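Local coordinates for acyl-CoA hydrolase (Bacillus halodurans, PDB 1VPM), which binds coenzyme A and probably hydrolyses the thioester of long-chain fatty acyl-CoAs, at residues 39-43 with 44-48; 93-97 with 98-102. All coordinates share one frame; numbering follows the deposited sequence.

Interaction 1 (39-43 with 44-48); sequences GTIFG and GKVLA. With COA (coenzyme A), chain D.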
# COMPACT_ATOMS: atom_id res chain seq x y z
N GLY A 39 -14.02 13.39 -1.58
CA GLY A 39 -14.41 12.01 -1.85
C GLY A 39 -14.51 11.57 -3.28
O GLY A 39 -14.98 10.47 -3.57
N THR A 40 -13.96 12.39 -4.18
CA THR A 40 -13.90 12.07 -5.61
C THR A 40 -12.59 11.36 -5.92
O THR A 40 -11.51 11.85 -5.51
CB THR A 40 -13.95 13.37 -6.44
OG1 THR A 40 -15.27 13.89 -6.36
CG2 THR A 40 -13.65 13.07 -7.84
N ILE A 41 -12.67 10.22 -6.61
CA ILE A 41 -11.48 9.43 -6.89
C ILE A 41 -10.47 10.25 -7.70
O ILE A 41 -10.85 11.02 -8.57
CB ILE A 41 -11.82 8.08 -7.59
CG1 ILE A 41 -10.65 7.14 -7.52
CG2 ILE A 41 -12.37 8.31 -8.99
CD1 ILE A 41 -10.93 5.71 -8.07
N PHE A 42 -9.18 10.13 -7.33
CA PHE A 42 -8.11 10.78 -8.13
C PHE A 42 -8.09 10.22 -9.54
O PHE A 42 -8.18 8.99 -9.73
CB PHE A 42 -6.74 10.57 -7.49
CG PHE A 42 -6.57 11.17 -6.13
CD1 PHE A 42 -6.67 12.54 -5.94
CD2 PHE A 42 -6.23 10.37 -5.04
CE1 PHE A 42 -6.45 13.10 -4.68
CE2 PHE A 42 -6.03 10.93 -3.79
CZ PHE A 42 -6.17 12.29 -3.63
N GLY A 43 -7.93 11.10 -10.54
CA GLY A 43 -7.69 10.68 -11.91
C GLY A 43 -6.59 9.65 -12.03
O GLY A 43 -6.66 8.73 -12.86
N GLY A 44 -5.53 9.84 -11.28
CA GLY A 44 -4.39 8.94 -11.33
C GLY A 44 -4.67 7.51 -10.92
O GLY A 44 -4.04 6.58 -11.44
N LYS A 45 -5.57 7.30 -9.97
CA LYS A 45 -5.91 5.94 -9.58
C LYS A 45 -6.62 5.25 -10.74
O LYS A 45 -6.36 4.09 -11.04
CB LYS A 45 -6.84 5.95 -8.35
CG LYS A 45 -6.16 6.21 -7.03
CD LYS A 45 -5.21 5.05 -6.69
CE LYS A 45 -5.84 3.67 -6.92
NZ LYS A 45 -5.21 2.60 -6.03
N VAL A 46 -7.52 5.97 -11.41
CA VAL A 46 -8.24 5.45 -12.55
C VAL A 46 -7.28 5.11 -13.71
O VAL A 46 -7.29 3.99 -14.26
CB VAL A 46 -9.36 6.37 -13.03
CG1 VAL A 46 -10.05 5.69 -14.16
CG2 VAL A 46 -10.37 6.69 -11.93
N LEU A 47 -6.34 6.01 -13.95
CA LEU A 47 -5.30 5.71 -14.89
C LEU A 47 -4.46 4.48 -14.55
O LEU A 47 -4.15 3.68 -15.50
CB LEU A 47 -4.38 6.95 -15.11
CG LEU A 47 -5.06 8.20 -15.68
CD1 LEU A 47 -4.11 9.38 -15.64
CD2 LEU A 47 -5.61 8.00 -17.05
N ALA A 48 -4.11 4.34 -13.28
CA ALA A 48 -3.32 3.19 -12.78
C ALA A 48 -4.10 1.89 -13.10
O ALA A 48 -3.54 0.89 -13.60
CB ALA A 48 -3.04 3.26 -11.27
N1A COA D . -10.88 18.00 -21.04
C2A COA D . -10.43 19.27 -20.86
N3A COA D . -11.26 20.22 -20.24
C4A COA D . -12.51 19.86 -19.82
C5A COA D . -12.99 18.55 -20.01
C6A COA D . -12.17 17.61 -20.63
N6A COA D . -12.68 16.40 -20.95
N7A COA D . -14.26 18.50 -19.51
C8A COA D . -14.59 19.72 -19.01
N9A COA D . -13.52 20.56 -19.20
C1B COA D . -13.38 21.90 -18.65
C2B COA D . -14.38 22.84 -19.30
O2B COA D . -13.92 23.24 -20.56
C3B COA D . -14.43 23.95 -18.27
O3B COA D . -13.41 24.87 -18.63
P3B COA D . -13.44 26.43 -18.29
O7A COA D . -14.02 27.14 -19.45
O8A COA D . -12.10 27.00 -18.05
O9A COA D . -14.20 26.58 -17.00
C4B COA D . -14.21 23.21 -16.95
O4B COA D . -13.80 21.89 -17.31
C5B COA D . -15.46 23.08 -16.08
O5B COA D . -16.47 22.43 -16.85
P1A COA D . -18.01 22.95 -16.98
O1A COA D . -18.50 22.70 -18.39
O2A COA D . -18.16 24.39 -16.52
O3A COA D . -18.86 22.08 -15.92
P2A COA D . -19.02 20.47 -15.85
O4A COA D . -19.26 19.92 -17.25
O5A COA D . -20.12 20.21 -14.83
O6A COA D . -17.63 19.90 -15.23
CBP COA D . -15.98 18.17 -15.19
CCP COA D . -16.66 19.25 -16.03
CDP COA D . -14.64 17.79 -15.83
CEP COA D . -15.72 18.79 -13.80
CAP COA D . -16.92 16.94 -15.09
OAP COA D . -17.30 16.36 -16.33
C9P COA D . -16.30 15.89 -14.18
O9P COA D . -16.46 16.09 -12.80
N8P COA D . -15.61 14.84 -14.67
C7P COA D . -15.06 13.92 -13.71
C6P COA D . -13.77 14.45 -13.09
C5P COA D . -13.17 13.43 -12.14
O5P COA D . -13.80 13.12 -11.12
N4P COA D . -11.98 12.90 -12.47
C3P COA D . -11.31 11.98 -11.60
C2P COA D . -11.41 10.49 -11.94
S1P COA D . -13.02 9.74 -12.45
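Gly43 O accepts the amide of Leu47 in a nearly straight bond, N to O 2.9 Å. This is an i to i+4 bond of the first turn of the helix. Phe42 stands at the N-cap. Its O receives only a weak, bent bond from Lys45 N. CB of Lys45 also lies against Phe42 O, at 3.6 Å.

CG2 of Val46 meets Ile41 CG2 at 3.9 Å and Ile41 CD1 at 4.0 Å, the two side chains crossing at about a right angle. In Ile41 the CG1 branch lies anti to the backbone N (chi1 -164°), which carries CD1 to the helix, against Val46 and Lys45 CB. CG2 of Ile41 meets both C2P and S1P of the coenzyme A, each at 3.8 Å. With an alanine at this place, both the ethyl arm and the CG2 methyl are gone, which would probably cost Val46 part of its apolar packing and open a gap beside the thiol end of the ligand.

Residues 39-43 close the loop before helix 43-62, the central helix of the hotdog fold, and 44-48 continue its first turns beside the pantetheine arm. Ile41 and Val46 both rest on Leu86 of strand 85-95. Leu47 packs on Leu47 of the second subunit, and Phe42 on Leu29 of the third subunit.

Interaction 2 (93-97 with 98-102); sequences THTGR and TSMEV. With COA (coenzyme A), chain B.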
# COMPACT_ATOMS: atom_id res chain seq x y z
N THR A 93 -7.77 -4.82 -29.67
CA THR A 93 -8.62 -4.44 -30.77
C THR A 93 -7.91 -4.59 -32.10
O THR A 93 -8.58 -4.75 -33.11
CB THR A 93 -9.04 -2.97 -30.68
OG1 THR A 93 -7.91 -2.15 -30.45
CG2 THR A 93 -9.98 -2.80 -29.57
N HIS A 94 -6.58 -4.59 -32.09
CA HIS A 94 -5.77 -4.57 -33.35
C HIS A 94 -4.31 -4.75 -32.96
O HIS A 94 -3.91 -4.45 -31.87
CB HIS A 94 -5.92 -3.24 -34.12
CG HIS A 94 -5.40 -3.25 -35.53
ND1 HIS A 94 -4.23 -2.63 -35.90
CD2 HIS A 94 -5.96 -3.70 -36.69
CE1 HIS A 94 -4.05 -2.74 -37.21
NE2 HIS A 94 -5.08 -3.39 -37.71
N THR A 95 -3.50 -5.23 -33.89
CA THR A 95 -2.10 -5.47 -33.62
C THR A 95 -1.23 -4.98 -34.76
O THR A 95 -1.67 -4.92 -35.90
CB THR A 95 -1.79 -6.98 -33.39
OG1 THR A 95 -1.94 -7.73 -34.61
CG2 THR A 95 -2.61 -7.56 -32.25
N GLY A 96 0.02 -4.71 -34.44
CA GLY A 96 1.08 -4.50 -35.45
C GLY A 96 2.01 -5.69 -35.35
O GLY A 96 1.58 -6.78 -35.03
N ARG A 97 3.30 -5.46 -35.49
CA ARG A 97 4.28 -6.54 -35.48
C ARG A 97 4.54 -7.02 -34.07
O ARG A 97 4.45 -8.21 -33.79
CB ARG A 97 5.59 -6.07 -36.13
CG ARG A 97 6.48 -7.23 -36.53
CD ARG A 97 7.77 -6.75 -37.21
NE ARG A 97 8.73 -6.17 -36.25
CZ ARG A 97 9.57 -6.86 -35.48
NH1 ARG A 97 9.62 -8.20 -35.52
NH2 ARG A 97 10.38 -6.20 -34.66
N THR A 98 4.87 -6.08 -33.18
CA THR A 98 5.13 -6.36 -31.77
C THR A 98 4.19 -5.62 -30.84
O THR A 98 4.28 -5.78 -29.63
CB THR A 98 6.58 -5.96 -31.40
OG1 THR A 98 6.72 -4.53 -31.37
CG2 THR A 98 7.55 -6.57 -32.40
N SER A 99 3.30 -4.81 -31.42
CA SER A 99 2.42 -3.91 -30.65
C SER A 99 0.97 -4.34 -30.75
O SER A 99 0.54 -5.00 -31.70
CB SER A 99 2.62 -2.46 -31.12
OG SER A 99 2.12 -2.26 -32.43
N MSE A 100 0.22 -4.00 -29.69
CA MSE A 100 -1.19 -4.28 -29.59
C MSE A 100 -1.90 -3.02 -29.15
O MSE A 100 -1.48 -2.36 -28.20
CB MSE A 100 -1.40 -5.32 -28.53
CG MSE A 100 -0.84 -6.66 -28.87
SE MSE A 100 -0.56 -7.82 -27.27
CE MSE A 100 1.10 -7.07 -26.54
N GLU A 101 -2.96 -2.66 -29.85
CA GLU A 101 -3.87 -1.67 -29.33
C GLU A 101 -4.83 -2.35 -28.35
O GLU A 101 -5.42 -3.41 -28.66
CB GLU A 101 -4.67 -1.00 -30.46
CG GLU A 101 -5.56 0.10 -29.95
CD GLU A 101 -6.40 0.73 -31.07
OE1 GLU A 101 -7.25 0.01 -31.66
OE2 GLU A 101 -6.15 1.91 -31.38
N VAL A 102 -4.96 -1.75 -27.18
CA VAL A 102 -5.86 -2.21 -26.15
C VAL A 102 -6.91 -1.11 -25.87
O VAL A 102 -6.58 0.06 -25.66
CB VAL A 102 -5.14 -2.63 -24.86
CG1 VAL A 102 -6.14 -3.05 -23.80
CG2 VAL A 102 -4.14 -3.74 -25.14
N1A COA B . 2.90 4.92 -29.20
C2A COA B . 2.36 3.88 -29.91
N3A COA B . 3.21 2.90 -30.44
C4A COA B . 4.55 2.97 -30.23
C5A COA B . 5.12 4.03 -29.51
C6A COA B . 4.28 5.03 -28.99
N6A COA B . 4.83 6.12 -28.42
N7A COA B . 6.47 3.86 -29.49
C8A COA B . 6.77 2.71 -30.17
N9A COA B . 5.60 2.17 -30.63
C1B COA B . 5.45 0.86 -31.24
C2B COA B . 6.13 0.84 -32.60
O2B COA B . 5.32 1.45 -33.56
C3B COA B . 6.32 -0.66 -32.80
O3B COA B . 5.14 -1.12 -33.43
P3B COA B . 5.07 -2.40 -34.38
O7A COA B . 5.24 -1.95 -35.78
O8A COA B . 3.78 -3.11 -34.31
O9A COA B . 6.11 -3.36 -33.89
C4B COA B . 6.53 -1.18 -31.37
O4B COA B . 6.20 -0.08 -30.51
C5B COA B . 7.97 -1.58 -31.05
O5B COA B . 8.81 -0.46 -31.31
P1A COA B . 10.20 -0.53 -32.18
O1A COA B . 10.33 0.74 -32.99
O2A COA B . 10.29 -1.81 -32.99
O3A COA B . 11.39 -0.64 -31.09
P2A COA B . 11.75 0.39 -29.90
O4A COA B . 11.68 1.82 -30.42
O5A COA B . 13.10 -0.05 -29.35
O6A COA B . 10.65 0.16 -28.73
CBP COA B . 9.27 1.07 -27.00
CCP COA B . 9.58 1.06 -28.50
CDP COA B . 7.87 1.64 -26.77
CEP COA B . 9.31 -0.40 -26.53
CAP COA B . 10.34 1.93 -26.27
OAP COA B . 10.46 3.28 -26.71
C9P COA B . 10.11 1.88 -24.77
O9P COA B . 10.59 0.74 -24.10
N8P COA B . 9.45 2.85 -24.13
C7P COA B . 9.28 2.69 -22.70
C6P COA B . 8.13 1.72 -22.38
C5P COA B . 7.92 1.63 -20.88
O5P COA B . 8.83 1.15 -20.17
N4P COA B . 6.76 2.09 -20.39
C3P COA B . 6.45 1.98 -18.99
C2P COA B . 6.64 3.23 -18.12
S1P COA B . 8.14 4.28 -18.30
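The guanidinium of Arg97 has CG2 of Thr98 over the centre of one face, 3.6 Å above its plane. The two side chains run alongside each other and point the same way. The arginine chain bends at chi3 (74°), which folds the flat group back over that methyl. The His94 ring turns away from the other strand and meets Tyr152 edge-to-face. The Glu101 carboxylate takes the hydroxyl of Thr93 on the anti lone pair of OE1, with OG1 to OE1 2.6 Å. Its OE1 and OE2 also form salt bridges with Arg158 and Arg162. These bonds fix the rotation of the carboxylate, and the two positive charges would probably keep it ionised.

The segments are the end of a beta hairpin in the antiparallel sheet of the hotdog fold. Gly96 N bonds to Ser99 O at 2.8 Å. Further down, Glu101 N bonds to His94 O, and Thr93 N to Glu101 O. Between the Gly96-Ser99 and His94-Glu101 bonds, Thr95 and Met100, a selenomethionine here, form a non-hydrogen-bonded pair, with CG2 of Thr95 against CG of Met100 at 3.9 Å.

The turn grips the 3'-phosphate of coenzyme A. Ser99 OG donates to O8A at 2.6 Å, and Thr98 OG1 to O9A at 2.8 Å. Thr98 N reaches O9A at 3.1 Å, while Arg97 N adds a weak, bent bond to O8A. Gly96 CA lies 3.2 Å from O8A, where a side chain on Gly96 would clash with this oxygen.

Overall arrangement
Interaction 1 closes before interaction 2 opens along the chain. Their centres are 26 Å apart, on opposite sides of the chain's centre, and their nearest atoms are about 11 Å apart. Both belong to the same hotdog fold. Interaction 1 starts helix 43-62, and interaction 2 joins strands 85-95 and 99-109. They share neighbours: strand 85-95, which ends in interaction 2, also touches the start of helix 43-62, while Met100 and Val102 rest on that helix farther along. Each touches a different coenzyme A. At 39-48 the ligand's thiol end is met, and at 93-102 its 3'-phosphate. A second subunit supplies further bonds to each ligand, so the binding sites lie between subunits.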